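Local coordinates for protein putative epimerase (Burkholderia cenocepacia, PDB 4LW8) that is a putative NAD(P)-dependent epimerase/dehydratase-family enzyme that probably alters a nucleotide-linked sugar for the O-antigen of bacterial lipopolysaccharide, at residues Asn187-Gly190 against Val191-Asp195. Sequence-based numbering, arbitrary orientation.
Sequences NYTG and VGQSD
Gln193 folds its side chain back toward the end of the strand that precedes the turn, so that its amide grips Thr189 and the backbone of Tyr188, a compact example of a side-chain amide tying a turn back to the end of the strand before it. The chain turns first: Gly190 to Gln193 form a type II beta turn, closed by a weak hydrogen bond from Gln193 N to Gly190 O (3.3 Å). Gly192, with phi at 107°, occupies the third position of the turn, where glycine is at home.

From the turn, CB of Gln193 starts 3.7 Å from Gly190 O. With CG anti to the backbone N (chi1 -174°) and the chain extended beyond it, the amide is carried back past Gly190. There its two ends divide the work. OE1 accepts a short bond from Thr189 OG1 (2.6 Å), the hydroxyl arriving from above the carbonyl plane, while the two side chains cross at about a right angle; OE1 also lies 3.2 Å from Thr189 CB. NE2 donates to Tyr188 O over 3.0 Å, in the plane of that carbonyl though somewhat bent (N-H...O 149°). Because a backbone carbonyl can only accept, Tyr188 O settles which end of the amide is the NH2; the hydroxyl of Thr189 then donates to the oxygen.

The turn follows strand 180-189 of the Rossmann-type sheet and leads toward helix 198-207, whose Pro200 touches both Thr189 and Gln193. Phe29 of helix 29-40 packs on Gln193 and Tyr188, and Tyr188 OH is hydrogen-bonded to Thr30. Val191 rests on Trp314 and Ala318 of helix 308-321, while the backbone of Thr189 pairs with Ser225 on strand 221-226.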
loop_
_atom_site.group_PDB
_atom_site.type_symbol
_atom_site.label_atom_id
_atom_site.label_comp_id
_atom_site.label_asym_id
_atom_site.label_seq_id
_atom_site.Cartn_x
_atom_site.Cartn_y
_atom_site.Cartn_z
ATOM N N ASN A 187 15.533 -7.763 11.283
ATOM C CA ASN A 187 15.445 -7.663 12.746
ATOM C C ASN A 187 16.696 -7.081 13.361
ATOM O O ASN A 187 17.810 -7.485 13.025
ATOM C CB ASN A 187 15.191 -9.038 13.383
ATOM C CG ASN A 187 14.098 -9.803 12.671
ATOM O OD1 ASN A 187 12.919 -9.587 12.933
ATOM N ND2 ASN A 187 14.483 -10.671 11.732
ATOM N N TYR A 188 16.520 -6.156 14.295
ATOM C CA TYR A 188 17.671 -5.637 15.007
ATOM C C TYR A 188 17.299 -5.273 16.426
ATOM O O TYR A 188 16.121 -5.060 16.751
ATOM C CB TYR A 188 18.282 -4.437 14.271
ATOM C CG TYR A 188 17.403 -3.199 14.162
ATOM C CD1 TYR A 188 17.481 -2.181 15.113
ATOM C CD2 TYR A 188 16.520 -3.030 13.093
ATOM C CE1 TYR A 188 16.700 -1.034 15.012
ATOM C CE2 TYR A 188 15.737 -1.891 12.983
ATOM C CZ TYR A 188 15.833 -0.892 13.945
ATOM O OH TYR A 188 15.064 0.245 13.834
ATOM N N THR A 189 18.307 -5.223 17.277
ATOM C CA THR A 189 18.059 -5.065 18.693
ATOM C C THR A 189 19.265 -4.420 19.356
ATOM O O THR A 189 20.258 -4.114 18.695
ATOM C CB THR A 189 17.735 -6.419 19.363
ATOM O OG1 THR A 189 17.195 -6.185 20.668
ATOM C CG2 THR A 189 18.994 -7.291 19.485
ATOM N N GLY A 190 19.166 -4.183 20.659
ATOM C CA GLY A 190 20.246 -3.538 21.378
ATOM C C GLY A 190 19.718 -2.949 22.662
ATOM O O GLY A 190 18.529 -3.092 22.961
ATOM N N VAL A 191 20.589 -2.286 23.419
ATOM C CA VAL A 191 20.202 -1.701 24.700
ATOM C C VAL A 191 19.140 -0.618 24.505
ATOM O O VAL A 191 19.328 0.307 23.710
ATOM C CB VAL A 191 21.431 -1.110 25.437
ATOM C CG1 VAL A 191 21.012 -0.260 26.649
ATOM C CG2 VAL A 191 22.374 -2.225 25.858
ATOM N N GLY A 192 18.023 -0.754 25.224
ATOM C CA GLY A 192 16.940 0.214 25.165
ATOM C C GLY A 192 15.690 -0.246 24.413
ATOM O O GLY A 192 14.648 0.402 24.483
ATOM N N GLN A 193 15.777 -1.340 23.669
ATOM C CA GLN A 193 14.593 -1.855 22.970
ATOM C C GLN A 193 13.633 -2.536 23.957
ATOM O O GLN A 193 14.074 -3.248 24.855
ATOM C CB GLN A 193 15.007 -2.830 21.869
ATOM C CG GLN A 193 13.856 -3.314 21.002
ATOM C CD GLN A 193 14.350 -4.161 19.842
ATOM O OE1 GLN A 193 14.868 -5.270 20.032
ATOM N NE2 GLN A 193 14.205 -3.638 18.635
ATOM N N SER A 194 12.325 -2.334 23.801
ATOM C CA SER A 194 11.373 -2.880 24.781
ATOM C C SER A 194 11.304 -4.404 24.724
ATOM O O SER A 194 11.632 -5.011 23.697
ATOM C CB SER A 194 9.979 -2.306 24.571
ATOM O OG SER A 194 9.326 -2.946 23.494
ATOM N N ASP A 195 10.873 -5.023 25.825
ATOM C CA ASP A 195 10.822 -6.482 25.899
ATOM C C ASP A 195 9.578 -7.024 25.206
ATOM O O ASP A 195 9.244 -8.189 25.348
ATOM C CB ASP A 195 10.907 -6.992 27.350
ATOM C CG ASP A 195 9.759 -6.524 28.226
ATOM O OD1 ASP A 195 8.983 -5.636 27.806
ATOM O OD2 ASP A 195 9.647 -7.058 29.356
#